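Local structure of Pts system, fructose-specific iiabc component (Borrelia burgdorferi, 5DLE) at residues T60-E63 with I64-A67; D79-R82 with F83-K86. The protein is the IIB domain of a larger fructose transporter, which probably takes part in phosphorylating D-fructose to fructose 1-phosphate as the sugar is taken up. All coordinates share one frame; numbering follows the deposited sequence.

Overall arrangement
Interactions 1 and 2 lie in series along the chain, their centres about 11 Å apart, and both pack on strand 13-19. Interaction 1, partly buried, is the short helix 61-66, held by main-chain bonds and a capping box; interaction 2, a surface contact around a buried F83, is a short 3-10 segment, 81-83, running into a beta turn in the loop between strands 69-74 and 88-91. Polar and charged pairs line the surface: E62 with N66 and, in a long salt bridge, K65; K81 with E84. The buried side chains meet, I64 CD1 lying 3.6 Å from F83 CE1. K86 NZ reaches the A67 and I64 carbonyl oxygens near the helix end (2.7 Å from K86 NZ to A67 O).

Interaction 1. Residues T60-E63 with I64-A67; sequences TEEE and IKNA
I64 turns its amide back onto the carbonyl of T60, I64 N to T60 O measuring 3.0 Å with a nearly straight N-H (163°), and K65 repeats this i to i+4 step onto E61 and N66 onto E62. The close-packed side of the turn belongs to I64. Its CG1 branch, placed beside the backbone N by chi1 of -63°, runs alongside the T60 carbonyl, with CG1 3.4 Å from T60 O; beyond the helix the same side chain rests on L59, R82 and F83. The outer side is looser and polar. E62 and K65 lie side by side, and the bend in the E62 chain at chi2 turns its carboxylate over the next helical turn. N66 ND2 approaches E62 OE2 at 3.2 Å from above the carboxylate plane. The amide and carboxylate planes are nearly perpendicular (85°). K65 NZ remains 3.9 Å from E62 OE2, a long salt bridge, while it donates to N66 OD1 at 3.1 Å. The asparagine amide is thereby engaged at both its oxygen and its nitrogen, which defines its rotation. At the start of the helix the bonds are reciprocal: E63 N gives to T60 OG1 at 3.0 Å, and T60 N gives to E63 OE1 at 2.8 Å. R46 pairs with the other carboxylate oxygen of E63, tying this end to strand 44-50. Such paired bonds, with threonine at the N-cap and glutamate three residues on, make a capping box.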
loop_
_atom_site.group_PDB
_atom_site.type_symbol
_atom_site.label_atom_id
_atom_site.label_comp_id
_atom_site.label_asym_id
_atom_site.label_seq_id
_atom_site.Cartn_x
_atom_site.Cartn_y
_atom_site.Cartn_z
ATOM N N THR A 60 -6.817 -7.963 -23.996
ATOM C CA THR A 60 -6.774 -8.753 -25.210
ATOM C C THR A 60 -6.621 -7.840 -26.425
ATOM O O THR A 60 -6.899 -6.626 -26.376
ATOM C CB THR A 60 -8.048 -9.586 -25.374
ATOM O OG1 THR A 60 -9.177 -8.725 -25.592
ATOM C CG2 THR A 60 -8.292 -10.456 -24.139
ATOM N N GLU A 61 -6.184 -8.450 -27.529
ATOM C CA GLU A 61 -6.120 -7.728 -28.793
ATOM C C GLU A 61 -7.473 -7.120 -29.145
ATOM O O GLU A 61 -7.550 -5.965 -29.583
ATOM C CB GLU A 61 -5.640 -8.666 -29.904
ATOM C CG GLU A 61 -5.390 -7.970 -31.223
ATOM C CD GLU A 61 -4.871 -8.906 -32.312
ATOM O OE1 GLU A 61 -4.503 -10.057 -31.993
ATOM O OE2 GLU A 61 -4.823 -8.483 -33.489
ATOM N N GLU A 62 -8.562 -7.877 -28.941
ATOM C CA GLU A 62 -9.868 -7.335 -29.286
ATOM C C GLU A 62 -10.249 -6.163 -28.386
ATOM O O GLU A 62 -10.838 -5.181 -28.856
ATOM C CB GLU A 62 -10.935 -8.435 -29.211
ATOM C CG GLU A 62 -12.317 -7.940 -29.529
ATOM C CD GLU A 62 -12.563 -7.797 -31.040
ATOM O OE1 GLU A 62 -11.651 -8.101 -31.852
ATOM O OE2 GLU A 62 -13.681 -7.377 -31.418
ATOM N N GLU A 63 -9.937 -6.252 -27.087
ATOM C CA GLU A 63 -10.231 -5.142 -26.190
ATOM C C GLU A 63 -9.497 -3.880 -26.620
ATOM O O GLU A 63 -10.062 -2.778 -26.603
ATOM C CB GLU A 63 -9.851 -5.514 -24.751
ATOM C CG GLU A 63 -10.857 -6.466 -24.120
ATOM C CD GLU A 63 -10.357 -7.163 -22.858
ATOM O OE1 GLU A 63 -9.129 -7.163 -22.587
ATOM O OE2 GLU A 63 -11.225 -7.719 -22.136
ATOM N N ILE A 64 -8.232 -4.013 -26.999
ATOM C CA ILE A 64 -7.494 -2.829 -27.431
ATOM C C ILE A 64 -8.076 -2.296 -28.749
ATOM O O ILE A 64 -8.202 -1.079 -28.946
ATOM C CB ILE A 64 -5.990 -3.152 -27.537
ATOM C CG1 ILE A 64 -5.452 -3.519 -26.151
ATOM C CG2 ILE A 64 -5.247 -1.956 -28.112
ATOM C CD1 ILE A 64 -4.056 -4.164 -26.243
ATOM N N LYS A 65 -8.419 -3.199 -29.671
ATOM C CA LYS A 65 -9.043 -2.792 -30.927
ATOM C C LYS A 65 -10.298 -1.946 -30.697
ATOM O O LYS A 65 -10.493 -0.909 -31.348
ATOM C CB LYS A 65 -9.377 -4.041 -31.757
ATOM C CG LYS A 65 -10.227 -3.721 -32.960
ATOM C CD LYS A 65 -10.647 -5.014 -33.713
ATOM C CE LYS A 65 -11.745 -4.702 -34.719
ATOM N NZ LYS A 65 -13.084 -4.597 -34.033
ATOM N N ASN A 66 -11.157 -2.365 -29.764
ATOM C CA ASN A 66 -12.441 -1.698 -29.572
ATOM C C ASN A 66 -12.373 -0.437 -28.733
ATOM O O ASN A 66 -13.354 0.306 -28.682
ATOM C CB ASN A 66 -13.433 -2.687 -28.963
ATOM C CG ASN A 66 -13.755 -3.829 -29.915
ATOM O OD1 ASN A 66 -13.715 -3.659 -31.131
ATOM N ND2 ASN A 66 -14.048 -4.996 -29.362
ATOM N N ALA A 67 -11.248 -0.178 -28.067
ATOM C CA ALA A 67 -11.166 0.935 -27.129
ATOM C C ALA A 67 -11.131 2.276 -27.847
ATOM O O ALA A 67 -10.509 2.422 -28.900
ATOM C CB ALA A 67 -9.883 0.781 -26.299
#

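Interaction 2. Residues D79-R82 with F83-K86; sequences DEKR and FEGK
A short 3-10 segment, 81-83, running through the shared F83 into a type II beta turn from F83 to K86, shapes this part of the loop between strands 69-74 and 88-91 of the IIB domain. The i to i+3 spacing identifies the first: F83 N donates to E80 O at 2.9 Å and E84 N to K81 O at 3.1 Å. In the second, K86 N returns to F83 O, and G85 has the positive phi of the turn's third position. The principal side-chain contact is between neighbours. R82 and F83 point the same way, and R82 CG sits over the middle of the phenyl face, 3.7 Å from its centroid and 6° off the normal, a CH-pi contact. Farther along, one face of the guanidinium covers the rim atom CZ of the ring, R82 NE lying 3.4 Å from F83 CZ, with the two planes 30° apart. R82 CG lies between the backbone N and carbonyl carbon, and the chain then runs extended to NE, which meets the D79 carbonyl. There R82 NE donates to D79 O at 3.1 Å, the acceptor lying in the guanidinium plane, while NH1 pairs with E48; these bonds hold the group's orientation. The buried phenyl ring also packs on V17, V70, L72 and I64, the first and last of which R82 touches as well. Across the solvent side K81 NZ meets E84 OE2 at 2.9 Å, on its syn side but 34° out of the carboxylate plane. One water bridges the same turns, donating to R82 O and, at 2.7 Å, to E84 O.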
loop_
_atom_site.group_PDB
_atom_site.type_symbol
_atom_site.label_atom_id
_atom_site.label_comp_id
_atom_site.label_asym_id
_atom_site.label_seq_id
_atom_site.Cartn_x
_atom_site.Cartn_y
_atom_site.Cartn_z
ATOM N N ASP A 79 5.128 -3.108 -22.284
ATOM C CA ASP A 79 5.091 -3.198 -23.746
ATOM C C ASP A 79 4.000 -2.282 -24.268
ATOM O O ASP A 79 2.833 -2.400 -23.864
ATOM C CB ASP A 79 4.867 -4.604 -24.297
ATOM C CG ASP A 79 4.718 -4.587 -25.863
ATOM O OD1 ASP A 79 3.603 -4.887 -26.389
ATOM O OD2 ASP A 79 5.709 -4.208 -26.564
ATOM N N GLU A 80 4.398 -1.370 -25.157
ATOM C CA GLU A 80 3.488 -0.395 -25.738
ATOM C C GLU A 80 3.231 -0.606 -27.229
ATOM O O GLU A 80 2.327 0.041 -27.770
ATOM C CB GLU A 80 4.020 1.033 -25.501
ATOM C CG GLU A 80 3.966 1.443 -24.030
ATOM C CD GLU A 80 4.528 2.833 -23.709
ATOM O OE1 GLU A 80 4.551 3.714 -24.587
ATOM O OE2 GLU A 80 4.956 3.031 -22.546
ATOM N N LYS A 81 3.972 -1.492 -27.921
ATOM C CA LYS A 81 3.733 -1.666 -29.360
ATOM C C LYS A 81 2.292 -2.072 -29.644
ATOM O O LYS A 81 1.704 -1.646 -30.654
ATOM C CB LYS A 81 4.714 -2.694 -29.939
ATOM C CG LYS A 81 4.683 -2.734 -31.467
ATOM C CD LYS A 81 5.852 -3.529 -32.057
ATOM C CE LYS A 81 5.902 -3.401 -33.586
ATOM N NZ LYS A 81 6.119 -1.990 -34.045
ATOM N N ARG A 82 1.695 -2.857 -28.742
ATOM C CA ARG A 82 0.302 -3.272 -28.869
ATOM C C ARG A 82 -0.688 -2.117 -28.918
ATOM O O ARG A 82 -1.841 -2.345 -29.288
ATOM C CB ARG A 82 -0.063 -4.187 -27.702
ATOM C CG ARG A 82 0.223 -3.587 -26.316
ATOM C CD ARG A 82 -0.188 -4.595 -25.262
ATOM N NE ARG A 82 0.341 -4.204 -23.974
ATOM C CZ ARG A 82 -0.203 -4.519 -22.798
ATOM N NH1 ARG A 82 -1.318 -5.233 -22.760
ATOM N NH2 ARG A 82 0.397 -4.127 -21.664
ATOM N N PHE A 83 -0.296 -0.904 -28.541
ATOM C CA PHE A 83 -1.208 0.232 -28.560
ATOM C C PHE A 83 -0.995 1.159 -29.760
ATOM O O PHE A 83 -1.604 2.237 -29.815
ATOM C CB PHE A 83 -1.069 1.029 -27.258
ATOM C CG PHE A 83 -1.219 0.187 -26.020
ATOM C CD1 PHE A 83 -2.387 -0.542 -25.791
ATOM C CD2 PHE A 83 -0.198 0.133 -25.105
ATOM C CE1 PHE A 83 -2.547 -1.298 -24.636
ATOM C CE2 PHE A 83 -0.322 -0.660 -23.957
ATOM C CZ PHE A 83 -1.515 -1.371 -23.726
ATOM N N GLU A 84 -0.150 0.778 -30.708
ATOM C CA GLU A 84 0.015 1.593 -31.911
ATOM C C GLU A 84 -1.329 1.886 -32.575
ATOM O O GLU A 84 -2.195 1.008 -32.685
ATOM C CB GLU A 84 0.920 0.883 -32.917
ATOM C CG GLU A 84 2.372 0.980 -32.518
ATOM C CD GLU A 84 3.284 0.363 -33.564
ATOM O OE1 GLU A 84 2.768 -0.111 -34.608
ATOM O OE2 GLU A 84 4.511 0.370 -33.331
ATOM N N GLY A 85 -1.509 3.142 -32.992
ATOM C CA GLY A 85 -2.730 3.527 -33.690
ATOM C C GLY A 85 -3.845 3.952 -32.757
ATOM O O GLY A 85 -4.878 4.386 -33.232
ATOM N N LYS A 86 -3.657 3.818 -31.440
ATOM C CA LYS A 86 -4.630 4.236 -30.435
ATOM C C LYS A 86 -4.189 5.537 -29.786
ATOM O O LYS A 86 -2.994 5.814 -29.680
ATOM C CB LYS A 86 -4.784 3.190 -29.319
ATOM C CG LYS A 86 -4.861 1.720 -29.776
ATOM C CD LYS A 86 -6.149 1.421 -30.598
ATOM C CE LYS A 86 -7.416 1.838 -29.826
ATOM N NZ LYS A 86 -8.667 1.202 -30.479
HETATM O O HOH W 1 -3.226 -1.222 -31.508
#